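PDB 6EU6: ammonium transporter from Kuenenia stuttgartiensis, which probably senses ammonium at the membrane and signals its presence to a histidine kinase, using a domain of the ammonium transporter family. Local coordinates for residues A116-T128 against F378-V390. Sequence-based numbering, arbitrary orientation.
Sequences AERSGFIPNIAGT and FFLCLKKVKRLRV. With LMT (dodecyl-beta-D-maltoside), chain E.
Arg118 and Arg389 meet where two loops lie side by side, CG of Arg118 resting over one face of the Arg389 guanidinium, 3.8 Å from its NH2. The like charges probably tolerate this because carbon does the touching and each head has acceptors of its own. Arg118 carries CG between its backbone N and carbonyl carbon (chi1 82°) and bends at chi2, which swings NH1 back to Ala116 O, in the guanidinium plane, while NH2 reaches Asp317 O and NE Gly186 O. Arg389 bonds Val185 O and Pro187 O and forms a salt bridge with Glu395. An alanine in place of Arg118 would probably leave the carbonyls of Ala116, Asp317 and Gly186 without this shared donor and the Arg389 face without the CG resting on it.

Beside them the backbones pair: Val390 N donates to Arg118 O (2.9 Å) and Gly120 N to Leu388 O (3.0 Å), closing a single bridge around Ser119 and Arg389. With no side chain at Gly120, O6' of the bound detergent dodecyl maltoside comes close to the backbone and accepts from Ile122 N. Deeper in, Pro123 lays CG on Leu388 O (3.4 Å) and its CA near Leu382 CD2 (3.7 Å), while the Phe379 ring turns its edge to Pro123 O. With CG anti to the backbone N (chi1 175°), Phe378 extends its ring until CZ lies 4.0 Å from CB of Ala126, whose small side chain sits at the ring edge, in its plane. A lone antiparallel beta bridge joins the loop entering helix 121-144 to the one leaving helix 353-385, at the margin of the helical bundle of the ammonium transporter fold.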
loop_
_atom_site.group_PDB
_atom_site.type_symbol
_atom_site.label_atom_id
_atom_site.label_comp_id
_atom_site.label_asym_id
_atom_site.label_seq_id
_atom_site.Cartn_x
_atom_site.Cartn_y
_atom_site.Cartn_z
ATOM N N ALA A 116 12.188 -10.443 -19.451
ATOM C CA ALA A 116 10.794 -10.674 -19.714
ATOM C C ALA A 116 10.480 -10.896 -21.203
ATOM O O ALA A 116 11.184 -10.381 -22.126
ATOM C CB ALA A 116 9.963 -9.508 -19.203
ATOM N N GLU A 117 9.376 -11.616 -21.434
ATOM C CA GLU A 117 8.772 -11.734 -22.794
ATOM C C GLU A 117 9.373 -12.825 -23.684
ATOM O O GLU A 117 8.675 -13.278 -24.573
ATOM C CB GLU A 117 8.699 -10.377 -23.592
ATOM C CG GLU A 117 8.247 -9.195 -22.718
ATOM C CD GLU A 117 7.256 -8.305 -23.418
ATOM O OE1 GLU A 117 6.052 -8.330 -23.119
ATOM O OE2 GLU A 117 7.695 -7.570 -24.293
ATOM N N ARG A 118 10.582 -13.298 -23.387
ATOM C CA ARG A 118 11.203 -14.299 -24.260
ATOM C C ARG A 118 12.089 -15.303 -23.564
ATOM O O ARG A 118 12.464 -16.301 -24.160
ATOM C CB ARG A 118 11.907 -13.640 -25.431
ATOM C CG ARG A 118 13.326 -13.101 -25.141
ATOM C CD ARG A 118 13.331 -11.887 -24.215
ATOM N NE ARG A 118 14.626 -11.195 -24.224
ATOM C CZ ARG A 118 14.979 -10.157 -23.484
ATOM N NH1 ARG A 118 14.090 -9.582 -22.678
ATOM N NH2 ARG A 118 16.195 -9.663 -23.556
ATOM N N SER A 119 12.415 -15.081 -22.305
ATOM C CA SER A 119 13.055 -16.086 -21.542
ATOM C C SER A 119 12.030 -17.098 -21.080
ATOM O O SER A 119 10.811 -16.761 -20.897
ATOM C CB SER A 119 13.816 -15.480 -20.374
ATOM O OG SER A 119 12.970 -14.904 -19.422
ATOM N N GLY A 120 12.499 -18.332 -20.840
ATOM C CA GLY A 120 11.659 -19.353 -20.232
ATOM C C GLY A 120 11.688 -19.298 -18.741
ATOM O O GLY A 120 12.540 -18.593 -18.119
ATOM N N PHE A 121 10.760 -20.039 -18.136
ATOM C CA PHE A 121 10.643 -20.099 -16.670
ATOM C C PHE A 121 11.916 -20.513 -15.904
ATOM O O PHE A 121 12.322 -19.881 -14.932
ATOM C CB PHE A 121 9.528 -21.024 -16.304
ATOM C CG PHE A 121 9.114 -20.910 -14.888
ATOM C CD1 PHE A 121 8.584 -19.733 -14.406
ATOM C CD2 PHE A 121 9.229 -21.990 -14.023
ATOM C CE1 PHE A 121 8.171 -19.620 -13.074
ATOM C CE2 PHE A 121 8.836 -21.889 -12.707
ATOM C CZ PHE A 121 8.280 -20.700 -12.236
ATOM N N ILE A 122 12.592 -21.530 -16.361
ATOM C CA ILE A 122 13.711 -22.071 -15.598
ATOM C C ILE A 122 14.859 -21.073 -15.429
ATOM O O ILE A 122 15.429 -20.935 -14.340
ATOM C CB ILE A 122 14.223 -23.411 -16.227
ATOM C CG1 ILE A 122 13.183 -24.552 -16.050
ATOM C CG2 ILE A 122 15.577 -23.796 -15.647
ATOM C CD1 ILE A 122 12.613 -24.690 -14.671
ATOM N N PRO A 123 15.250 -20.396 -16.498
ATOM C CA PRO A 123 16.271 -19.337 -16.322
ATOM C C PRO A 123 15.889 -18.298 -15.243
ATOM O O PRO A 123 16.752 -17.761 -14.544
ATOM C CB PRO A 123 16.356 -18.687 -17.732
ATOM C CG PRO A 123 15.850 -19.743 -18.669
ATOM C CD PRO A 123 14.936 -20.657 -17.923
ATOM N N ASN A 124 14.600 -17.998 -15.108
ATOM C CA ASN A 124 14.184 -17.058 -14.100
ATOM C C ASN A 124 14.357 -17.631 -12.702
ATOM O O ASN A 124 15.048 -17.057 -11.861
ATOM C CB ASN A 124 12.759 -16.647 -14.330
ATOM C CG ASN A 124 12.639 -15.614 -15.437
ATOM O OD1 ASN A 124 12.669 -14.430 -15.185
ATOM N ND2 ASN A 124 12.568 -16.068 -16.677
ATOM N N ILE A 125 13.717 -18.765 -12.421
ATOM C CA ILE A 125 13.784 -19.307 -11.094
ATOM C C ILE A 125 15.219 -19.735 -10.719
ATOM O O ILE A 125 15.646 -19.531 -9.576
ATOM C CB ILE A 125 12.822 -20.440 -10.859
ATOM C CG1 ILE A 125 13.086 -21.581 -11.827
ATOM C CG2 ILE A 125 11.420 -19.948 -11.056
ATOM C CD1 ILE A 125 12.232 -22.788 -11.494
ATOM N N ALA A 126 15.962 -20.282 -11.667
ATOM C CA ALA A 126 17.318 -20.713 -11.320
ATOM C C ALA A 126 18.210 -19.475 -11.129
ATOM O O ALA A 126 19.108 -19.453 -10.306
ATOM C CB ALA A 126 17.876 -21.589 -12.431
ATOM N N GLY A 127 17.993 -18.451 -11.939
ATOM C CA GLY A 127 18.698 -17.171 -11.786
ATOM C C GLY A 127 18.483 -16.563 -10.418
ATOM O O GLY A 127 19.418 -16.102 -9.764
ATOM N N THR A 128 17.234 -16.576 -9.958
ATOM C CA THR A 128 16.911 -16.118 -8.653
ATOM C C THR A 128 17.636 -16.861 -7.581
ATOM O O THR A 128 18.207 -16.293 -6.658
ATOM C CB THR A 128 15.367 -16.258 -8.361
ATOM O OG1 THR A 128 14.621 -15.562 -9.374
ATOM C CG2 THR A 128 15.031 -15.692 -6.956
ATOM N N PHE A 378 27.157 -18.240 -15.304
ATOM C CA PHE A 378 25.971 -18.991 -14.850
ATOM C C PHE A 378 25.049 -19.242 -15.987
ATOM O O PHE A 378 24.639 -20.394 -16.181
ATOM C CB PHE A 378 25.254 -18.280 -13.702
ATOM C CG PHE A 378 23.992 -18.945 -13.303
ATOM C CD1 PHE A 378 24.011 -20.029 -12.446
ATOM C CD2 PHE A 378 22.791 -18.521 -13.841
ATOM C CE1 PHE A 378 22.829 -20.728 -12.129
ATOM C CE2 PHE A 378 21.607 -19.157 -13.480
ATOM C CZ PHE A 378 21.633 -20.287 -12.635
ATOM N N PHE A 379 24.749 -18.208 -16.780
ATOM C CA PHE A 379 23.846 -18.433 -17.900
ATOM C C PHE A 379 24.488 -19.209 -19.066
ATOM O O PHE A 379 23.754 -19.862 -19.795
ATOM C CB PHE A 379 23.176 -17.155 -18.391
ATOM C CG PHE A 379 22.175 -16.644 -17.393
ATOM C CD1 PHE A 379 20.938 -17.295 -17.250
ATOM C CD2 PHE A 379 22.446 -15.572 -16.602
ATOM C CE1 PHE A 379 20.020 -16.906 -16.284
ATOM C CE2 PHE A 379 21.524 -15.155 -15.627
ATOM C CZ PHE A 379 20.299 -15.810 -15.493
ATOM N N LEU A 380 25.810 -19.153 -19.193
ATOM C CA LEU A 380 26.510 -19.997 -20.161
ATOM C C LEU A 380 26.366 -21.431 -19.755
ATOM O O LEU A 380 26.028 -22.253 -20.578
ATOM C CB LEU A 380 27.999 -19.657 -20.257
ATOM C CG LEU A 380 28.305 -18.442 -21.125
ATOM C CD1 LEU A 380 29.708 -17.963 -20.808
ATOM C CD2 LEU A 380 28.128 -18.647 -22.655
ATOM N N CYS A 381 26.592 -21.741 -18.486
ATOM C CA CYS A 381 26.473 -23.121 -18.021
ATOM C C CYS A 381 25.066 -23.578 -18.064
ATOM O O CYS A 381 24.821 -24.685 -18.508
ATOM C CB CYS A 381 27.021 -23.345 -16.626
ATOM S SG CYS A 381 28.766 -22.916 -16.566
ATOM N N LEU A 382 24.109 -22.743 -17.654
ATOM C CA LEU A 382 22.699 -23.157 -17.798
ATOM C C LEU A 382 22.293 -23.459 -19.261
ATOM O O LEU A 382 21.517 -24.358 -19.535
ATOM C CB LEU A 382 21.766 -22.098 -17.177
ATOM C CG LEU A 382 20.282 -22.395 -17.112
ATOM C CD1 LEU A 382 20.055 -23.656 -16.280
ATOM C CD2 LEU A 382 19.450 -21.246 -16.515
ATOM N N LYS A 383 22.735 -22.637 -20.179
ATOM C CA LYS A 383 22.297 -22.735 -21.530
ATOM C C LYS A 383 22.737 -24.134 -22.053
ATOM O O LYS A 383 22.068 -24.732 -22.868
ATOM C CB LYS A 383 22.916 -21.612 -22.344
ATOM C CG LYS A 383 22.507 -21.599 -23.795
ATOM C CD LYS A 383 23.106 -20.433 -24.544
ATOM C CE LYS A 383 22.747 -20.457 -26.016
ATOM N NZ LYS A 383 23.676 -19.537 -26.742
ATOM N N LYS A 384 23.831 -24.656 -21.530
ATOM C CA LYS A 384 24.338 -25.938 -21.957
ATOM C C LYS A 384 23.400 -27.053 -21.601
ATOM O O LYS A 384 23.447 -28.085 -22.237
ATOM C CB LYS A 384 25.765 -26.211 -21.437
ATOM C CG LYS A 384 26.793 -25.436 -22.251
ATOM C CD LYS A 384 28.172 -25.295 -21.617
ATOM C CE LYS A 384 29.025 -24.408 -22.518
ATOM N NZ LYS A 384 30.379 -24.145 -21.981
ATOM N N VAL A 385 22.544 -26.880 -20.611
ATOM C CA VAL A 385 21.589 -27.927 -20.270
ATOM C C VAL A 385 20.091 -27.579 -20.435
ATOM O O VAL A 385 19.244 -28.469 -20.334
ATOM C CB VAL A 385 21.834 -28.457 -18.862
ATOM C CG1 VAL A 385 23.312 -28.831 -18.711
ATOM C CG2 VAL A 385 21.398 -27.484 -17.794
ATOM N N LYS A 386 19.760 -26.307 -20.655
ATOM C CA LYS A 386 18.374 -25.892 -20.866
ATOM C C LYS A 386 18.424 -24.601 -21.644
ATOM O O LYS A 386 19.099 -23.650 -21.198
ATOM C CB LYS A 386 17.630 -25.699 -19.560
ATOM C CG LYS A 386 16.119 -25.498 -19.723
ATOM C CD LYS A 386 15.358 -26.824 -19.679
ATOM C CE LYS A 386 14.361 -26.998 -20.824
ATOM N NZ LYS A 386 14.990 -27.136 -22.180
ATOM N N ARG A 387 17.765 -24.578 -22.801
ATOM C CA ARG A 387 17.668 -23.369 -23.616
ATOM C C ARG A 387 17.022 -22.208 -22.775
ATOM O O ARG A 387 16.137 -22.410 -21.953
ATOM C CB ARG A 387 16.944 -23.599 -24.949
ATOM C CG ARG A 387 17.860 -24.016 -26.122
ATOM C CD ARG A 387 19.108 -23.144 -26.382
ATOM N NE ARG A 387 18.814 -21.775 -26.875
ATOM C CZ ARG A 387 18.987 -20.620 -26.203
ATOM N NH1 ARG A 387 19.485 -20.584 -25.006
ATOM N NH2 ARG A 387 18.693 -19.476 -26.759
ATOM N N LEU A 388 17.555 -21.018 -22.980
ATOM C CA LEU A 388 17.246 -19.873 -22.147
ATOM C C LEU A 388 15.996 -19.214 -22.656
ATOM O O LEU A 388 15.312 -18.540 -21.846
ATOM C CB LEU A 388 18.425 -18.860 -22.114
ATOM C CG LEU A 388 19.756 -19.372 -21.609
ATOM C CD1 LEU A 388 20.795 -18.277 -21.613
ATOM C CD2 LEU A 388 19.627 -20.083 -20.250
ATOM N N ARG A 389 15.759 -19.285 -23.977
ATOM C CA ARG A 389 14.568 -18.677 -24.544
ATOM C C ARG A 389 13.453 -19.642 -24.812
ATOM O O ARG A 389 13.666 -20.840 -24.981
ATOM C CB ARG A 389 14.768 -18.032 -25.870
ATOM C CG ARG A 389 15.955 -17.256 -26.080
ATOM C CD ARG A 389 16.028 -16.905 -27.547
ATOM N NE ARG A 389 14.977 -16.007 -28.038
ATOM C CZ ARG A 389 15.075 -14.692 -28.226
ATOM N NH1 ARG A 389 16.159 -13.988 -27.877
ATOM N NH2 ARG A 389 14.069 -14.056 -28.764
ATOM N N VAL A 390 12.257 -19.095 -24.925
ATOM C CA VAL A 390 11.128 -19.844 -25.449
ATOM C C VAL A 390 11.220 -19.875 -26.990
ATOM O O VAL A 390 12.005 -19.131 -27.607
ATOM C CB VAL A 390 9.759 -19.282 -24.986
ATOM C CG1 VAL A 390 9.698 -19.169 -23.496
ATOM C CG2 VAL A 390 9.417 -17.917 -25.651
HETATM C C1B LMT E . 10.345 -22.837 -22.349
HETATM C C2B LMT E . 9.393 -23.027 -23.576
HETATM C C3B LMT E . 9.746 -24.308 -24.321
HETATM C C4B LMT E . 11.179 -24.142 -24.737
HETATM C C5B LMT E . 12.094 -24.046 -23.544
HETATM C C6B LMT E . 13.549 -24.010 -24.043
HETATM O O1B LMT E . 10.167 -23.909 -21.432
HETATM O O2B LMT E . 8.019 -23.155 -23.184
HETATM O O3B LMT E . 8.991 -24.549 -25.515
HETATM O "O4'" LMT E . 11.575 -25.251 -25.554
HETATM O O5B LMT E . 11.715 -22.887 -22.750
HETATM O O6B LMT E . 13.713 -23.401 -25.373
HETATM C "C1'" LMT E . 8.906 -24.802 -17.624
HETATM C "C2'" LMT E . 8.171 -23.806 -18.437
HETATM C "C3'" LMT E . 8.498 -23.902 -19.858
HETATM C "C4'" LMT E . 9.920 -23.635 -20.060
HETATM C "C5'" LMT E . 10.737 -24.547 -19.114
HETATM C "C6'" LMT E . 12.204 -24.182 -19.179
HETATM O "O1'" LMT E . 8.517 -24.688 -16.273
HETATM O "O2'" LMT E . 6.796 -24.069 -18.378
HETATM O "O3'" LMT E . 7.803 -22.945 -20.634
HETATM O "O5'" LMT E . 10.284 -24.506 -17.769
HETATM O "O6'" LMT E . 12.495 -22.775 -19.065
HETATM C C1 LMT E . 9.194 -25.653 -15.423
HETATM C C2 LMT E . 8.594 -25.623 -14.009
HETATM C C3 LMT E . 9.379 -26.440 -12.987
HETATM C C4 LMT E . 8.749 -26.401 -11.573
HETATM C C5 LMT E . 9.594 -25.645 -10.540
HETATM C C6 LMT E . 9.736 -26.262 -9.150
HETATM C C7 LMT E . 10.210 -25.190 -8.148
HETATM C C8 LMT E . 11.460 -25.552 -7.352
HETATM C C9 LMT E . 11.933 -24.456 -6.360
HETATM C C10 LMT E . 12.961 -24.967 -5.285
HETATM C C11 LMT E . 14.161 -24.042 -4.886
HETATM C C12 LMT E . 14.188 -23.445 -3.464
#